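Local coordinates for protein beta-N-acetylhexosaminidase (Beutenbergia cavernae, PDB 5BU9) that probably hydrolyses terminal non-reducing N-acetyl-D-hexosamine residues from N-acetyl-beta-D-hexosaminides, as a member of glycosyl hydrolase family 3, at residues A[195-203]-A[268-276]. Residues are numbered along the deposited sequence; the frame is centred on the assembly and turned at random.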
loop_
_atom_site.group_PDB
_atom_site.type_symbol
_atom_site.label_atom_id
_atom_site.label_comp_id
_atom_site.label_asym_id
_atom_site.label_seq_id
_atom_site.Cartn_x
_atom_site.Cartn_y
_atom_site.Cartn_z
ATOM N N ASN A 195 12.808 8.716 -9.780
ATOM C CA ASN A 195 12.171 7.544 -9.183
ATOM C C ASN A 195 12.652 7.295 -7.734
ATOM O O ASN A 195 13.837 7.033 -7.505
ATOM C CB ASN A 195 12.452 6.292 -10.034
ATOM C CG ASN A 195 11.429 5.200 -9.815
ATOM O OD1 ASN A 195 10.874 5.042 -8.723
ATOM N ND2 ASN A 195 11.166 4.440 -10.863
ATOM N N THR A 196 11.728 7.283 -6.778
ATOM C CA THR A 196 12.107 7.079 -5.381
ATOM C C THR A 196 12.680 5.682 -5.095
ATOM O O THR A 196 13.375 5.517 -4.108
ATOM C CB THR A 196 10.935 7.331 -4.427
ATOM O OG1 THR A 196 9.825 6.513 -4.804
ATOM C CG2 THR A 196 10.541 8.853 -4.405
ATOM N N ASP A 197 12.406 4.701 -5.960
ATOM C CA ASP A 197 13.001 3.363 -5.849
ATOM C C ASP A 197 14.511 3.390 -5.926
ATOM O O ASP A 197 15.191 2.689 -5.172
ATOM C CB ASP A 197 12.490 2.396 -6.963
ATOM C CG ASP A 197 11.031 1.929 -6.757
ATOM O OD1 ASP A 197 10.470 2.171 -5.659
ATOM O OD2 ASP A 197 10.451 1.287 -7.695
ATOM N N THR A 198 15.034 4.201 -6.841
ATOM C CA THR A 198 16.449 4.153 -7.201
ATOM C C THR A 198 17.231 5.440 -6.940
ATOM O O THR A 198 18.447 5.461 -7.096
ATOM C CB THR A 198 16.601 3.861 -8.728
ATOM O OG1 THR A 198 15.856 4.856 -9.436
ATOM C CG2 THR A 198 16.032 2.507 -9.098
ATOM N N THR A 199 16.532 6.528 -6.638
ATOM C CA THR A 199 17.159 7.844 -6.467
ATOM C C THR A 199 16.769 8.379 -5.085
ATOM O O THR A 199 15.687 8.080 -4.615
ATOM C CB THR A 199 16.689 8.831 -7.595
ATOM O OG1 THR A 199 17.001 8.271 -8.870
ATOM C CG2 THR A 199 17.398 10.180 -7.502
ATOM N N ALA A 200 17.627 9.147 -4.419
ATOM C CA ALA A 200 17.232 9.767 -3.145
ATOM C C ALA A 200 17.183 11.276 -3.331
ATOM O O ALA A 200 17.653 11.788 -4.348
ATOM C CB ALA A 200 18.189 9.389 -2.009
ATOM N N GLY A 201 16.598 11.988 -2.376
ATOM C CA GLY A 201 16.438 13.426 -2.528
ATOM C C GLY A 201 15.424 13.768 -3.609
ATOM O O GLY A 201 15.512 14.820 -4.243
ATOM N N VAL A 202 14.475 12.866 -3.854
ATOM C CA VAL A 202 13.428 13.142 -4.828
ATOM C C VAL A 202 12.461 14.162 -4.286
ATOM O O VAL A 202 11.828 13.968 -3.241
ATOM C CB VAL A 202 12.667 11.903 -5.229
ATOM C CG1 VAL A 202 11.534 12.326 -6.156
ATOM C CG2 VAL A 202 13.572 10.929 -5.918
ATOM N N VAL A 203 12.379 15.272 -4.997
ATOM C CA VAL A 203 11.570 16.412 -4.589
ATOM C C VAL A 203 10.566 16.683 -5.694
ATOM O O VAL A 203 10.951 16.825 -6.862
ATOM C CB VAL A 203 12.413 17.684 -4.325
ATOM C CG1 VAL A 203 11.455 18.917 -4.122
ATOM C CG2 VAL A 203 13.291 17.493 -3.127
ATOM N N ASP A 268 4.467 3.430 1.182
ATOM C CA ASP A 268 5.137 2.806 0.051
ATOM C C ASP A 268 6.231 1.869 0.661
ATOM O O ASP A 268 6.571 1.972 1.852
ATOM C CB ASP A 268 5.713 3.888 -0.872
ATOM C CG ASP A 268 6.176 3.347 -2.231
ATOM O OD1 ASP A 268 6.160 2.117 -2.463
ATOM O OD2 ASP A 268 6.599 4.175 -3.062
ATOM N N ASP A 269 6.747 0.924 -0.102
ATOM C CA ASP A 269 7.812 0.083 0.430
ATOM C C ASP A 269 8.955 0.913 0.997
ATOM O O ASP A 269 9.488 1.738 0.280
ATOM C CB ASP A 269 8.404 -0.825 -0.648
ATOM C CG ASP A 269 9.700 -1.444 -0.178
ATOM O OD1 ASP A 269 9.612 -2.304 0.731
ATOM O OD2 ASP A 269 10.791 -1.000 -0.632
ATOM N N VAL A 270 9.352 0.715 2.255
ATOM C CA VAL A 270 10.482 1.479 2.796
ATOM C C VAL A 270 11.713 0.596 2.988
ATOM O O VAL A 270 12.735 1.048 3.512
ATOM C CB VAL A 270 10.110 2.163 4.118
ATOM C CG1 VAL A 270 9.057 3.247 3.859
ATOM C CG2 VAL A 270 9.618 1.111 5.164
ATOM N N SER A 271 11.608 -0.672 2.604
ATOM C CA SER A 271 12.675 -1.648 2.857
ATOM C C SER A 271 13.922 -1.385 2.006
ATOM O O SER A 271 15.021 -1.441 2.539
ATOM C CB SER A 271 12.179 -3.095 2.639
ATOM O OG SER A 271 12.075 -3.465 1.272
ATOM N N ALA A 272 13.775 -1.114 0.701
ATOM C CA ALA A 272 14.955 -0.969 -0.155
ATOM C C ALA A 272 14.945 0.300 -1.030
ATOM O O ALA A 272 15.963 0.650 -1.639
ATOM C CB ALA A 272 15.115 -2.216 -1.038
ATOM N N ALA A 273 13.804 0.976 -1.100
ATOM C CA ALA A 273 13.676 2.224 -1.855
ATOM C C ALA A 273 14.777 3.229 -1.478
ATOM O O ALA A 273 14.927 3.604 -0.286
ATOM C CB ALA A 273 12.292 2.831 -1.619
ATOM N N GLU A 274 15.526 3.656 -2.487
ATOM C CA GLU A 274 16.707 4.467 -2.281
ATOM C C GLU A 274 16.357 5.752 -1.542
ATOM O O GLU A 274 17.142 6.227 -0.752
ATOM C CB GLU A 274 17.383 4.805 -3.610
ATOM C CG GLU A 274 18.733 5.500 -3.470
ATOM C CD GLU A 274 19.799 4.625 -2.769
ATOM O OE1 GLU A 274 19.580 3.388 -2.577
ATOM O OE2 GLU A 274 20.857 5.187 -2.410
ATOM N N GLN A 275 15.152 6.273 -1.776
ATOM C CA GLN A 275 14.737 7.544 -1.222
ATOM C C GLN A 275 14.791 7.544 0.318
ATOM O O GLN A 275 14.989 8.591 0.923
ATOM C CB GLN A 275 13.329 7.881 -1.691
ATOM C CG GLN A 275 12.700 9.079 -0.946
ATOM C CD GLN A 275 13.081 10.412 -1.583
ATOM O OE1 GLN A 275 14.019 10.475 -2.402
ATOM N NE2 GLN A 275 12.343 11.482 -1.238
ATOM N N VAL A 276 14.639 6.375 0.959
ATOM C CA VAL A 276 14.676 6.377 2.431
ATOM C C VAL A 276 15.819 5.594 3.062
ATOM O O VAL A 276 15.805 5.360 4.269
ATOM C CB VAL A 276 13.331 5.882 3.012
ATOM C CG1 VAL A 276 12.252 6.852 2.654
ATOM C CG2 VAL A 276 12.981 4.435 2.539
HETATM O O HOH W 1 7.251 6.764 -3.079
HETATM O O HOH W 2 9.561 4.107 -3.692
HETATM O O HOH W 3 10.865 -0.324 -3.507
HETATM O O HOH W 4 16.139 11.102 0.287
#
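Two successive amides, E274 N and Q275 N, donate to the carbonyls D197 O and T196 O in that order, at 2.9 and 3.0 Å, and join two irregular loops. The loops follow strands 180-186 and 264-267 of the TIM-barrel domain, at the end of the barrel where such enzymes carry their active site. The Q275 side chain adds the second grip. Its CG stands anti to the backbone N (chi1 169°) and the chain bends at chi2, which carries the amide to the backbone of V202. There Q275 OE1 accepts a hydrogen bond from V202 N at 2.8 Å, in the carbonyl plane and on a lone pair. Q275 NE2 donates back to V202 O at 3.2 Å, with V202 O lying 25° out of the Q275 amide plane. The same nitrogen also donates to T232 O, so both ends of the buried amide are satisfied. On the way, Q275 CB packs against T196 CB at 3.7 Å. E274 CB lies close to T198 C, while its carboxylate leads away. Water bridges G201 N to Q275 O. Two further waters link T196 OG1 to D268 OD2, and one of them also donates to D197 OD1. D268 OD1 binds a glycerol, probably from the crystallisation liquor, which is consistent with a pocket there. An alanine in place of Q275 would probably leave V202 N and V202 O without their side-chain partners and remove one tie of 200-202 to the other loop. Hydrogen bonds of backbone and side-chain amides thus join the loops directly, and waters add to them at D197 and D268.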